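Local coordinates for extracellular solute-binding protein family 5 (Brucella melitensis, PDB 4ONY) that probably captures peptides or related solutes in the periplasm and hands them to an ABC transporter for import, at residues A[275-280]-A[565-570]; A[437-442]-A[480-485]; A[498-503]-A[523-528]; A[519-524]-A[548-553]. All blocks are in the same frame, centred on the assembly; numbering follows the deposited sequence.

How the contacts relate
Contact 1 pairs the outer strand 274-277 with the middle strand 566-571 of a three-stranded antiparallel sheet, and the chain between its segments holds the other three contacts. Contact 2 belongs to a separate six-stranded mixed sheet; its centre is about 30 Å from that of contact 1. Contacts 3 and 4 are helix packings with centres about 8 Å apart. They share Ala523 and Val524 of helix 522-533, and Trp503 CE3 of contact 3 lies 3.5 Å from Leu551 CD2 of contact 4. Strand 484-489 of contact 2 is followed in the chain by helix 499-503 of contact 3. The bound 1-ethoxy-2-(2-ethoxyethoxy)ethane is about 12 Å from the side chain of Phe275 in contact 1.

Contact 1: residues A[275-280]-A[565-570]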
loop_
_atom_site.group_PDB
_atom_site.type_symbol
_atom_site.label_atom_id
_atom_site.label_comp_id
_atom_site.label_asym_id
_atom_site.label_seq_id
_atom_site.Cartn_x
_atom_site.Cartn_y
_atom_site.Cartn_z
ATOM N N PHE A 275 1.627 -20.151 -2.340
ATOM C CA PHE A 275 1.815 -19.344 -3.520
ATOM C C PHE A 275 0.811 -18.217 -3.502
ATOM O O PHE A 275 -0.417 -18.448 -3.509
ATOM C CB PHE A 275 1.666 -20.176 -4.821
ATOM C CG PHE A 275 2.030 -19.414 -6.063
ATOM C CD1 PHE A 275 1.089 -18.620 -6.691
ATOM C CD2 PHE A 275 3.310 -19.460 -6.563
ATOM C CE1 PHE A 275 1.402 -17.861 -7.781
ATOM C CE2 PHE A 275 3.636 -18.736 -7.691
ATOM C CZ PHE A 275 2.677 -17.939 -8.319
ATOM N N ILE A 276 1.323 -16.993 -3.423
ATOM C CA ILE A 276 0.453 -15.813 -3.297
ATOM C C ILE A 276 0.127 -15.413 -4.744
ATOM O O ILE A 276 1.049 -15.093 -5.497
ATOM C CB ILE A 276 1.178 -14.688 -2.554
ATOM C CG1 ILE A 276 1.432 -15.104 -1.108
ATOM C CG2 ILE A 276 0.370 -13.386 -2.608
ATOM C CD1 ILE A 276 2.359 -14.185 -0.336
ATOM N N GLU A 277 -1.149 -15.465 -5.138
ATOM C CA GLU A 277 -1.531 -15.310 -6.546
ATOM C C GLU A 277 -2.163 -13.939 -6.872
ATOM O O GLU A 277 -3.164 -13.542 -6.272
ATOM C CB GLU A 277 -2.534 -16.395 -6.921
ATOM C CG GLU A 277 -2.956 -16.343 -8.377
ATOM C CD GLU A 277 -1.783 -16.657 -9.281
ATOM O OE1 GLU A 277 -1.518 -17.866 -9.496
ATOM O OE2 GLU A 277 -1.127 -15.691 -9.745
ATOM N N GLY A 278 -1.593 -13.248 -7.844
ATOM C CA GLY A 278 -2.188 -12.030 -8.406
ATOM C C GLY A 278 -2.648 -12.097 -9.872
ATOM O O GLY A 278 -3.192 -11.122 -10.408
ATOM N N ASN A 279 -2.401 -13.218 -10.525
ATOM C CA ASN A 279 -2.696 -13.344 -11.918
ATOM C C ASN A 279 -4.003 -14.116 -12.129
ATOM O O ASN A 279 -4.065 -15.310 -11.807
ATOM C CB ASN A 279 -1.531 -14.049 -12.565
ATOM C CG ASN A 279 -1.714 -14.199 -14.050
ATOM O OD1 ASN A 279 -2.816 -14.455 -14.544
ATOM N ND2 ASN A 279 -0.619 -14.107 -14.770
ATOM N N PRO A 280 -5.043 -13.454 -12.675
ATOM C CA PRO A 280 -6.352 -14.048 -12.732
ATOM C C PRO A 280 -6.480 -15.187 -13.718
ATOM O O PRO A 280 -7.304 -16.092 -13.499
ATOM C CB PRO A 280 -7.267 -12.900 -13.169
ATOM C CG PRO A 280 -6.384 -11.906 -13.787
ATOM C CD PRO A 280 -5.021 -12.090 -13.211
ATOM N N TYR A 565 -10.863 -10.419 -4.163
ATOM C CA TYR A 565 -10.350 -11.262 -3.102
ATOM C C TYR A 565 -8.837 -11.394 -3.211
ATOM O O TYR A 565 -8.292 -11.406 -4.314
ATOM C CB TYR A 565 -10.983 -12.652 -3.213
ATOM C CG TYR A 565 -12.490 -12.669 -3.057
ATOM C CD1 TYR A 565 -13.064 -12.788 -1.804
ATOM C CD2 TYR A 565 -13.319 -12.570 -4.146
ATOM C CE1 TYR A 565 -14.433 -12.805 -1.627
ATOM C CE2 TYR A 565 -14.719 -12.564 -3.993
ATOM C CZ TYR A 565 -15.275 -12.679 -2.720
ATOM O OH TYR A 565 -16.655 -12.709 -2.436
ATOM N N GLN A 566 -8.201 -11.623 -2.078
ATOM C CA GLN A 566 -6.808 -12.010 -2.011
ATOM C C GLN A 566 -6.800 -13.530 -2.198
ATOM O O GLN A 566 -7.699 -14.237 -1.701
ATOM C CB GLN A 566 -6.223 -11.750 -0.633
ATOM C CG GLN A 566 -6.253 -10.300 -0.142
ATOM C CD GLN A 566 -5.604 -10.178 1.248
ATOM O OE1 GLN A 566 -6.063 -10.788 2.215
ATOM N NE2 GLN A 566 -4.514 -9.386 1.337
ATOM N N TRP A 567 -5.776 -14.005 -2.876
ATOM C CA TRP A 567 -5.681 -15.393 -3.219
ATOM C C TRP A 567 -4.387 -15.954 -2.739
ATOM O O TRP A 567 -3.330 -15.454 -3.129
ATOM C CB TRP A 567 -5.717 -15.517 -4.760
ATOM C CG TRP A 567 -6.991 -15.187 -5.453
ATOM C CD1 TRP A 567 -8.261 -15.307 -4.970
ATOM C CD2 TRP A 567 -7.115 -14.800 -6.804
ATOM N NE1 TRP A 567 -9.165 -14.957 -5.920
ATOM C CE2 TRP A 567 -8.495 -14.667 -7.076
ATOM C CE3 TRP A 567 -6.204 -14.564 -7.811
ATOM C CZ2 TRP A 567 -8.982 -14.326 -8.337
ATOM C CZ3 TRP A 567 -6.686 -14.165 -9.075
ATOM C CH2 TRP A 567 -8.058 -14.053 -9.321
ATOM N N VAL A 568 -4.461 -17.027 -1.959
ATOM C CA VAL A 568 -3.270 -17.772 -1.521
ATOM C C VAL A 568 -3.538 -19.268 -1.627
ATOM O O VAL A 568 -4.478 -19.792 -1.018
ATOM C CB VAL A 568 -2.861 -17.459 -0.056
ATOM C CG1 VAL A 568 -1.575 -18.183 0.282
ATOM C CG2 VAL A 568 -2.687 -15.955 0.174
ATOM N N ALA A 569 -2.748 -19.959 -2.446
ATOM C CA ALA A 569 -2.842 -21.407 -2.541
ATOM C C ALA A 569 -1.854 -21.952 -1.535
ATOM O O ALA A 569 -0.801 -21.345 -1.325
ATOM C CB ALA A 569 -2.512 -21.904 -3.940
ATOM N N ARG A 570 -2.215 -23.018 -0.849
ATOM C CA ARG A 570 -1.353 -23.563 0.186
ATOM C C ARG A 570 -1.443 -25.085 0.251
ATOM O O ARG A 570 -2.534 -25.664 0.083
ATOM C CB ARG A 570 -1.690 -22.959 1.551
ATOM C CG ARG A 570 -3.016 -23.397 2.150
ATOM C CD ARG A 570 -3.341 -22.737 3.511
ATOM N NE ARG A 570 -4.780 -22.768 3.690
ATOM C CZ ARG A 570 -5.474 -23.798 4.173
ATOM N NH1 ARG A 570 -4.902 -24.898 4.666
ATOM N NH2 ARG A 570 -6.787 -23.699 4.217
HETATM O O HOH W 1 -3.406 -12.565 -3.541
HETATM O O HOH W 2 -5.858 -12.020 -5.225
#
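Phe275 and Ala569 form an antiparallel hydrogen-bonded pair: Phe275 N donates to Ala569 O at 2.9 Å and Ala569 N returns a bond to Phe275 O at 3.0 Å. Glu277 N adds a bond to Trp567 O, also 3.0 Å, nearly straight at 167°. Next along from Phe275, Ile276 and Val568 form a non-hydrogen-bonded pair, and the CA-H of Val568 points at Phe275 O.

The apolar part centres on the Trp567 indole. Its CE3 lies 3.7 Å from Glu277 CG, while Pro280 CA approaches CZ3 at 3.7 Å, at the ring edge and near its plane. Helix 280-285 adds Trp283, whose ring stacks on Trp567.

The polar end of Glu277 turns away from the indole, because CG is anti to the backbone N (chi1 -178°) and the chain then bends at chi2. OE2 accepts from Asn279 N at 2.9 Å and forms a salt bridge with Arg282; OE1 bonds to Tyr287 OH. Water 1 accepts from the backbone N of Trp567 at 2.9 Å and can donate to Glu277 O.

The same glutamate therefore lends methylene carbon to an aromatic and buries a carboxylate, whose negative charge is probably stabilised by Arg282 and the two other donors.

Contact 2: residues A[437-442]-A[480-485]; sequences EIMTRS and FDYDMI
A parallel strand pair in the six-stranded mixed sheet forms this contact, strand 435-440 running beside strand 484-489. Its register sets Ile438 against Met484, with CA atoms 4.8 Å apart. Met439 N donates to Met484 O at 2.9 Å, and the carbonyl points almost straight at the donor (C=O...N 160°). The bond from Met484 N to Glu437 O is weak, bent to 132°.

Where strand 484-489 begins, a side chain takes over from the backbone: Asp483 OD2 accepts from Glu437 N at 2.9 Å through its anti lone pair. Asp483 OD1 turns to Arg319 in a salt bridge. Water 3 bridges the same end, accepting from Asp483 N and donating to Glu437 O and Glu437 OE1; that carboxylate is also paired with Arg476 of helix 470-478.

On one face Ile438 and Met484 lie side by side, pointing the same way, with CG1 3.8 Å from SD. On the other, Met439 and Ile485 do likewise. Met439 is extended until its last torsion (chi3 65°), which swings CE to 3.8 Å from Ile485 CG2. Ile485 CG2 also lies over one face of the Tyr482 ring, toward its rim, 3.7 Å above the plane.

Helix 443-458 packs on the Met484 face and helix 470-478 on the Ile485 face, a three-layer alpha/beta/alpha arrangement in which successive beta-alpha-beta crossovers lead from strand 435-440 through 462-467 to 484-489, as in periplasmic binding-protein lobes.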
loop_
_atom_site.group_PDB
_atom_site.type_symbol
_atom_site.label_atom_id
_atom_site.label_comp_id
_atom_site.label_asym_id
_atom_site.label_seq_id
_atom_site.Cartn_x
_atom_site.Cartn_y
_atom_site.Cartn_z
ATOM N N GLU A 437 -2.570 10.045 -28.026
ATOM C CA GLU A 437 -1.703 8.886 -27.840
ATOM C C GLU A 437 -1.835 8.275 -26.440
ATOM O O GLU A 437 -1.806 8.994 -25.423
ATOM C CB GLU A 437 -0.234 9.310 -28.041
ATOM C CG GLU A 437 0.802 8.221 -27.825
ATOM C CD GLU A 437 2.185 8.790 -27.861
ATOM O OE1 GLU A 437 2.697 9.248 -26.840
ATOM O OE2 GLU A 437 2.815 8.748 -28.926
ATOM N N ILE A 438 -1.915 6.960 -26.367
ATOM C CA ILE A 438 -1.742 6.255 -25.092
ATOM C C ILE A 438 -0.332 5.639 -25.049
ATOM O O ILE A 438 -0.012 4.749 -25.877
ATOM C CB ILE A 438 -2.788 5.158 -24.884
ATOM C CG1 ILE A 438 -4.210 5.747 -24.964
ATOM C CG2 ILE A 438 -2.588 4.501 -23.526
ATOM C CD1 ILE A 438 -5.314 4.712 -24.881
ATOM N N MET A 439 0.507 6.117 -24.129
ATOM C CA MET A 439 1.846 5.578 -23.956
ATOM C C MET A 439 1.740 4.385 -22.997
ATOM O O MET A 439 1.286 4.526 -21.816
ATOM C CB MET A 439 2.809 6.620 -23.406
ATOM C CG MET A 439 4.266 6.134 -23.298
ATOM S SD MET A 439 5.498 7.395 -22.807
ATOM C CE MET A 439 4.924 7.783 -21.094
ATOM N N THR A 440 2.170 3.225 -23.481
ATOM C CA THR A 440 2.083 1.975 -22.706
ATOM C C THR A 440 3.449 1.373 -22.413
ATOM O O THR A 440 4.398 1.583 -23.176
ATOM C CB THR A 440 1.299 0.934 -23.472
ATOM O OG1 THR A 440 1.824 0.818 -24.786
ATOM C CG2 THR A 440 -0.122 1.329 -23.551
ATOM N N ARG A 441 3.572 0.633 -21.315
ATOM C CA ARG A 441 4.919 0.073 -20.975
ATOM C C ARG A 441 5.094 -1.403 -21.206
ATOM O O ARG A 441 6.202 -1.890 -20.994
ATOM C CB ARG A 441 5.382 0.308 -19.540
ATOM C CG ARG A 441 4.459 0.934 -18.561
ATOM C CD ARG A 441 4.907 0.521 -17.161
ATOM N NE ARG A 441 4.739 1.589 -16.164
ATOM C CZ ARG A 441 5.734 2.244 -15.537
ATOM N NH1 ARG A 441 7.040 1.986 -15.759
ATOM N NH2 ARG A 441 5.415 3.183 -14.656
ATOM N N SER A 442 4.029 -2.129 -21.545
ATOM C CA SER A 442 4.060 -3.602 -21.539
ATOM C C SER A 442 2.934 -4.188 -22.369
ATOM O O SER A 442 1.965 -3.490 -22.684
ATOM C CB SER A 442 3.910 -4.177 -20.144
ATOM O OG SER A 442 2.560 -4.041 -19.691
ATOM N N PHE A 480 6.191 14.853 -17.801
ATOM C CA PHE A 480 4.772 14.797 -18.139
ATOM C C PHE A 480 4.574 14.845 -19.662
ATOM O O PHE A 480 3.626 15.454 -20.135
ATOM C CB PHE A 480 4.017 15.914 -17.419
ATOM C CG PHE A 480 4.273 15.923 -15.929
ATOM C CD1 PHE A 480 3.978 14.809 -15.159
ATOM C CD2 PHE A 480 4.864 17.029 -15.302
ATOM C CE1 PHE A 480 4.261 14.781 -13.795
ATOM C CE2 PHE A 480 5.126 17.025 -13.927
ATOM C CZ PHE A 480 4.834 15.894 -13.175
ATOM N N ASP A 481 5.462 14.152 -20.403
ATOM C CA ASP A 481 5.425 14.154 -21.877
ATOM C C ASP A 481 4.535 13.005 -22.448
ATOM O O ASP A 481 5.050 11.999 -22.900
ATOM C CB ASP A 481 6.838 14.115 -22.450
ATOM C CG ASP A 481 6.839 14.174 -23.953
ATOM O OD1 ASP A 481 5.778 14.489 -24.555
ATOM O OD2 ASP A 481 7.896 13.899 -24.515
ATOM N N TYR A 482 3.217 13.137 -22.303
ATOM C CA TYR A 482 2.254 12.143 -22.760
ATOM C C TYR A 482 0.835 12.772 -22.776
ATOM O O TYR A 482 0.587 13.766 -22.084
ATOM C CB TYR A 482 2.261 10.888 -21.859
ATOM C CG TYR A 482 2.108 11.230 -20.390
ATOM C CD1 TYR A 482 0.857 11.445 -19.829
ATOM C CD2 TYR A 482 3.229 11.355 -19.570
ATOM C CE1 TYR A 482 0.720 11.788 -18.488
ATOM C CE2 TYR A 482 3.100 11.700 -18.242
ATOM C CZ TYR A 482 1.836 11.920 -17.703
ATOM O OH TYR A 482 1.737 12.295 -16.399
ATOM N N ASP A 483 -0.063 12.175 -23.552
ATOM C CA ASP A 483 -1.475 12.497 -23.530
ATOM C C ASP A 483 -2.141 11.667 -22.435
ATOM O O ASP A 483 -2.805 12.208 -21.544
ATOM C CB ASP A 483 -2.144 12.186 -24.883
ATOM C CG ASP A 483 -1.649 13.077 -26.001
ATOM O OD1 ASP A 483 -1.215 14.218 -25.703
ATOM O OD2 ASP A 483 -1.688 12.633 -27.165
ATOM N N MET A 484 -1.962 10.356 -22.517
ATOM C CA MET A 484 -2.608 9.409 -21.608
ATOM C C MET A 484 -1.640 8.263 -21.323
ATOM O O MET A 484 -0.834 7.868 -22.246
ATOM C CB MET A 484 -3.891 8.875 -22.252
ATOM C CG MET A 484 -4.625 7.839 -21.408
ATOM S SD MET A 484 -6.210 7.293 -22.087
ATOM C CE MET A 484 -7.240 8.713 -21.744
ATOM N N ILE A 485 -1.679 7.752 -20.088
ATOM C CA ILE A 485 -0.935 6.564 -19.668
ATOM C C ILE A 485 -1.850 5.703 -18.807
ATOM O O ILE A 485 -2.953 6.131 -18.460
ATOM C CB ILE A 485 0.317 6.926 -18.774
ATOM C CG1 ILE A 485 -0.090 7.799 -17.579
ATOM C CG2 ILE A 485 1.399 7.649 -19.604
ATOM C CD1 ILE A 485 1.032 8.171 -16.612
HETATM O O HOH W 3 0.943 9.676 -24.692
#

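Contact 3: residues A[498-503]-A[523-528]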
loop_
_atom_site.group_PDB
_atom_site.type_symbol
_atom_site.label_atom_id
_atom_site.label_comp_id
_atom_site.label_asym_id
_atom_site.label_seq_id
_atom_site.Cartn_x
_atom_site.Cartn_y
_atom_site.Cartn_z
ATOM N N GLU A 498 1.801 12.245 1.713
ATOM C CA GLU A 498 2.025 11.819 0.326
ATOM C C GLU A 498 0.914 12.321 -0.645
ATOM O O GLU A 498 1.132 12.442 -1.850
ATOM C CB GLU A 498 2.262 10.301 0.249
ATOM C CG GLU A 498 0.995 9.430 0.317
ATOM C CD GLU A 498 0.274 9.496 1.657
ATOM O OE1 GLU A 498 0.936 9.794 2.692
ATOM O OE2 GLU A 498 -0.951 9.239 1.695
ATOM N N GLN A 499 -0.263 12.667 -0.131
ATOM C CA GLN A 499 -1.301 13.142 -1.002
ATOM C C GLN A 499 -0.920 14.447 -1.730
ATOM O O GLN A 499 -1.346 14.651 -2.864
ATOM C CB GLN A 499 -2.634 13.306 -0.267
ATOM C CG GLN A 499 -3.205 12.062 0.402
ATOM C CD GLN A 499 -3.453 10.892 -0.549
ATOM O OE1 GLN A 499 -2.914 9.806 -0.338
ATOM N NE2 GLN A 499 -4.206 11.100 -1.568
ATOM N N TRP A 500 -0.094 15.305 -1.109
ATOM C CA TRP A 500 0.358 16.513 -1.759
ATOM C C TRP A 500 1.096 16.264 -3.074
ATOM O O TRP A 500 0.947 17.037 -3.992
ATOM C CB TRP A 500 1.276 17.346 -0.842
ATOM C CG TRP A 500 0.588 17.985 0.331
ATOM C CD1 TRP A 500 0.866 17.773 1.654
ATOM C CD2 TRP A 500 -0.474 18.937 0.294
ATOM N NE1 TRP A 500 0.005 18.505 2.429
ATOM C CE2 TRP A 500 -0.791 19.264 1.614
ATOM C CE3 TRP A 500 -1.183 19.567 -0.747
ATOM C CZ2 TRP A 500 -1.792 20.209 1.943
ATOM C CZ3 TRP A 500 -2.192 20.486 -0.426
ATOM C CH2 TRP A 500 -2.478 20.801 0.921
ATOM N N LEU A 501 1.931 15.240 -3.147
ATOM C CA LEU A 501 2.725 15.007 -4.355
ATOM C C LEU A 501 1.954 14.234 -5.417
ATOM O O LEU A 501 2.382 14.183 -6.582
ATOM C CB LEU A 501 4.075 14.355 -4.035
ATOM C CG LEU A 501 5.105 15.390 -3.534
ATOM C CD1 LEU A 501 6.302 14.709 -2.889
ATOM C CD2 LEU A 501 5.605 16.312 -4.664
ATOM N N ARG A 502 0.806 13.692 -5.045
ATOM C CA ARG A 502 -0.078 13.061 -5.996
ATOM C C ARG A 502 -1.050 14.015 -6.625
ATOM O O ARG A 502 -1.361 13.886 -7.813
ATOM C CB ARG A 502 -0.933 12.006 -5.324
ATOM C CG ARG A 502 -0.155 10.841 -4.814
ATOM C CD ARG A 502 -1.077 9.827 -4.148
ATOM N NE ARG A 502 -0.258 8.734 -3.626
ATOM C CZ ARG A 502 -0.737 7.649 -3.060
ATOM N NH1 ARG A 502 -2.037 7.500 -2.901
ATOM N NH2 ARG A 502 0.101 6.738 -2.611
ATOM N N TRP A 503 -1.628 14.889 -5.798
ATOM C CA TRP A 503 -2.802 15.692 -6.179
ATOM C C TRP A 503 -2.702 17.212 -5.914
ATOM O O TRP A 503 -3.546 17.971 -6.394
ATOM C CB TRP A 503 -4.027 15.194 -5.394
ATOM C CG TRP A 503 -4.290 13.746 -5.461
ATOM C CD1 TRP A 503 -4.240 12.844 -4.441
ATOM C CD2 TRP A 503 -4.715 13.011 -6.622
ATOM N NE1 TRP A 503 -4.597 11.579 -4.913
ATOM C CE2 TRP A 503 -4.909 11.666 -6.229
ATOM C CE3 TRP A 503 -4.965 13.369 -7.944
ATOM C CZ2 TRP A 503 -5.321 10.674 -7.116
ATOM C CZ3 TRP A 503 -5.411 12.374 -8.838
ATOM C CH2 TRP A 503 -5.570 11.049 -8.411
ATOM N N ALA A 523 -10.073 23.082 -4.336
ATOM C CA ALA A 523 -10.938 22.162 -3.557
ATOM C C ALA A 523 -10.155 20.929 -3.152
ATOM O O ALA A 523 -10.314 20.413 -2.038
ATOM C CB ALA A 523 -12.193 21.784 -4.330
ATOM N N VAL A 524 -9.304 20.436 -4.051
ATOM C CA VAL A 524 -8.475 19.271 -3.739
ATOM C C VAL A 524 -7.541 19.651 -2.606
ATOM O O VAL A 524 -7.421 18.933 -1.610
ATOM C CB VAL A 524 -7.658 18.802 -4.972
ATOM C CG1 VAL A 524 -6.558 17.829 -4.557
ATOM C CG2 VAL A 524 -8.553 18.200 -6.055
ATOM N N ASP A 525 -6.843 20.773 -2.762
ATOM C CA ASP A 525 -5.918 21.206 -1.725
ATOM C C ASP A 525 -6.618 21.322 -0.384
ATOM O O ASP A 525 -6.076 20.897 0.642
ATOM C CB ASP A 525 -5.252 22.523 -2.072
ATOM C CG ASP A 525 -4.356 22.440 -3.328
ATOM O OD1 ASP A 525 -4.060 21.377 -3.866
ATOM O OD2 ASP A 525 -3.945 23.493 -3.813
ATOM N N ALA A 526 -7.814 21.894 -0.375
ATOM C CA ALA A 526 -8.568 22.077 0.879
ATOM C C ALA A 526 -8.975 20.738 1.538
ATOM O O ALA A 526 -8.957 20.622 2.769
ATOM C CB ALA A 526 -9.810 22.922 0.645
ATOM N N MET A 527 -9.329 19.726 0.740
ATOM C CA MET A 527 -9.675 18.420 1.329
ATOM C C MET A 527 -8.437 17.707 1.907
ATOM O O MET A 527 -8.537 17.032 2.900
ATOM C CB MET A 527 -10.407 17.522 0.314
ATOM C CG MET A 527 -11.770 18.060 -0.146
ATOM S SD MET A 527 -12.903 18.721 1.105
ATOM C CE MET A 527 -12.490 20.451 1.085
ATOM N N ILE A 528 -7.272 17.890 1.278
ATOM C CA ILE A 528 -6.020 17.347 1.814
ATOM C C ILE A 528 -5.720 18.048 3.172
ATOM O O ILE A 528 -5.362 17.371 4.180
ATOM C CB ILE A 528 -4.835 17.494 0.851
ATOM C CG1 ILE A 528 -5.059 16.648 -0.400
ATOM C CG2 ILE A 528 -3.504 17.072 1.520
ATOM C CD1 ILE A 528 -4.077 16.968 -1.532
HETATM O O HOH W 4 -4.803 20.314 -6.399
#
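Ile528 packs on Trp500: the CG2 methyl sits over the indole face, 3.6 Å from the centroid of the six-membered ring and 15° off its normal, a CH-pi contact. CG2 reaches the ring because it is the branch anti to the backbone N; the other branch, through CG1, carries CD1 to within 3.8 Å of Gln499 O. The far rim of the indole meets the neighbouring turn, with CH2 3.6 Å from Asp525 O. One turn along, Val524 CG1 packs 3.7 Å from Trp503 CB and 3.5 Å from Trp503 O.

Water 4 lies in the next shell, 2.7 Å from Trp503 O and 2.8 Å from Asp525 OD1, placed to bridge them. Ser505 OG bonds the other oxygen, OD2, so each carboxylate oxygen has a polar partner. Further out, Glu529 and Leu532 of helix 522-533 also touch Trp500, while Phe355 meets the Trp503 ring edge-to-face.

The segments run nearly antiparallel (168°) with their axes 10.6 Å apart. No direct hydrogen bond links them: the join is chiefly apolar packing, with one methyl over an indole face, and a water-bridged polar link accompanies it, ending on a helix C-terminal carbonyl that the water probably helps to satisfy.

Contact 4: residues A[519-524]-A[548-553]; sequences VADPAV and DRVLIS
The first torsion of Val524 (chi1 166°) leaves CG2 anti to the carbonyl carbon, and that branch faces helix 537-553. In Val550 it is the other branch, CG1, anti to the backbone N (chi1 175°), that comes forward. The two methyls meet at 3.6 Å, with the side chains crossing at a slant. Leu551 approaches Val524 at about a right angle and brings CD2 to 4.2 Å from the same CG2. Val550 CG1 is also near Ala523 CB, at 4.3 Å.

The start of helix 522-533 is fixed by Asp521, its N-cap: OD1 accepts from Ala523 N at 2.9 Å, the donor lying well above the carboxylate plane. On the partner helix, the Ser553 hydroxyl doubles a backbone bond to Arg549 O in the last turn. Trp503 of helix 499-503 also touches Leu551.

With no hydrogen bond between the segments, this is apolar packing of a capped helix start on the last turns of its sequence neighbour, typical of a helical hairpin.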
loop_
_atom_site.group_PDB
_atom_site.type_symbol
_atom_site.label_atom_id
_atom_site.label_comp_id
_atom_site.label_asym_id
_atom_site.label_seq_id
_atom_site.Cartn_x
_atom_site.Cartn_y
_atom_site.Cartn_z
ATOM N N VAL A 519 -3.409 17.649 -11.649
ATOM C CA VAL A 519 -4.481 18.241 -10.838
ATOM C C VAL A 519 -3.974 19.511 -10.151
ATOM O O VAL A 519 -2.858 19.504 -9.592
ATOM C CB VAL A 519 -4.972 17.229 -9.797
ATOM C CG1 VAL A 519 -6.095 17.814 -8.954
ATOM C CG2 VAL A 519 -5.453 15.977 -10.499
ATOM N N ALA A 520 -4.759 20.585 -10.211
ATOM C CA ALA A 520 -4.489 21.849 -9.489
ATOM C C ALA A 520 -5.792 22.580 -9.226
ATOM O O ALA A 520 -6.283 23.354 -10.058
ATOM C CB ALA A 520 -3.521 22.770 -10.249
ATOM N N ASP A 521 -6.373 22.305 -8.074
ATOM C CA ASP A 521 -7.721 22.731 -7.777
ATOM C C ASP A 521 -7.712 23.060 -6.297
ATOM O O ASP A 521 -7.391 22.221 -5.469
ATOM C CB ASP A 521 -8.721 21.619 -8.048
ATOM C CG ASP A 521 -10.172 22.054 -7.842
ATOM O OD1 ASP A 521 -10.419 23.085 -7.192
ATOM O OD2 ASP A 521 -11.076 21.315 -8.300
ATOM N N PRO A 522 -8.061 24.300 -5.967
ATOM C CA PRO A 522 -8.138 24.618 -4.542
ATOM C C PRO A 522 -9.053 23.688 -3.731
ATOM O O PRO A 522 -8.870 23.578 -2.528
ATOM C CB PRO A 522 -8.694 26.045 -4.534
ATOM C CG PRO A 522 -8.364 26.613 -5.900
ATOM C CD PRO A 522 -8.368 25.449 -6.850
ATOM N N ALA A 523 -10.073 23.082 -4.336
ATOM C CA ALA A 523 -10.938 22.162 -3.557
ATOM C C ALA A 523 -10.155 20.929 -3.152
ATOM O O ALA A 523 -10.314 20.413 -2.038
ATOM C CB ALA A 523 -12.193 21.784 -4.330
ATOM N N VAL A 524 -9.304 20.436 -4.051
ATOM C CA VAL A 524 -8.475 19.271 -3.739
ATOM C C VAL A 524 -7.541 19.651 -2.606
ATOM O O VAL A 524 -7.421 18.933 -1.610
ATOM C CB VAL A 524 -7.658 18.802 -4.972
ATOM C CG1 VAL A 524 -6.558 17.829 -4.557
ATOM C CG2 VAL A 524 -8.553 18.200 -6.055
ATOM N N ASP A 548 -12.166 12.089 -2.157
ATOM C CA ASP A 548 -12.575 11.108 -3.155
ATOM C C ASP A 548 -13.607 11.706 -4.117
ATOM O O ASP A 548 -13.492 11.569 -5.350
ATOM C CB ASP A 548 -13.106 9.837 -2.460
ATOM C CG ASP A 548 -13.269 8.665 -3.403
ATOM O OD1 ASP A 548 -12.366 8.431 -4.205
ATOM O OD2 ASP A 548 -14.253 7.910 -3.268
ATOM N N ARG A 549 -14.582 12.410 -3.564
ATOM C CA ARG A 549 -15.692 12.970 -4.356
ATOM C C ARG A 549 -15.176 13.999 -5.355
ATOM O O ARG A 549 -15.594 14.022 -6.509
ATOM C CB ARG A 549 -16.765 13.606 -3.492
ATOM C CG ARG A 549 -17.537 12.630 -2.615
ATOM C CD ARG A 549 -18.681 13.297 -1.859
ATOM N NE ARG A 549 -19.035 12.499 -0.690
ATOM C CZ ARG A 549 -19.823 11.422 -0.706
ATOM N NH1 ARG A 549 -20.445 11.001 -1.817
ATOM N NH2 ARG A 549 -19.947 10.736 0.412
ATOM N N VAL A 550 -14.228 14.811 -4.905
ATOM C CA VAL A 550 -13.668 15.826 -5.780
ATOM C C VAL A 550 -12.850 15.209 -6.925
ATOM O O VAL A 550 -12.922 15.683 -8.086
ATOM C CB VAL A 550 -12.795 16.829 -4.993
ATOM C CG1 VAL A 550 -12.128 17.804 -5.963
ATOM C CG2 VAL A 550 -13.619 17.560 -3.926
ATOM N N LEU A 551 -12.070 14.174 -6.592
ATOM C CA LEU A 551 -11.214 13.542 -7.542
ATOM C C LEU A 551 -12.005 12.775 -8.611
ATOM O O LEU A 551 -11.717 12.889 -9.817
ATOM C CB LEU A 551 -10.220 12.609 -6.834
ATOM C CG LEU A 551 -9.174 13.228 -5.941
ATOM C CD1 LEU A 551 -8.381 12.148 -5.200
ATOM C CD2 LEU A 551 -8.200 14.113 -6.731
ATOM N N ILE A 552 -13.016 12.042 -8.177
ATOM C CA ILE A 552 -13.933 11.372 -9.098
ATOM C C ILE A 552 -14.612 12.396 -10.029
ATOM O O ILE A 552 -14.772 12.138 -11.233
ATOM C CB ILE A 552 -15.019 10.594 -8.356
ATOM C CG1 ILE A 552 -14.410 9.386 -7.636
ATOM C CG2 ILE A 552 -16.115 10.116 -9.334
ATOM C CD1 ILE A 552 -15.302 8.825 -6.528
ATOM N N SER A 553 -15.011 13.544 -9.458
ATOM C CA SER A 553 -15.762 14.573 -10.179
ATOM C C SER A 553 -14.903 15.333 -11.190
ATOM O O SER A 553 -15.428 16.020 -12.050
ATOM C CB SER A 553 -16.411 15.554 -9.218
ATOM O OG SER A 553 -17.383 14.912 -8.407
#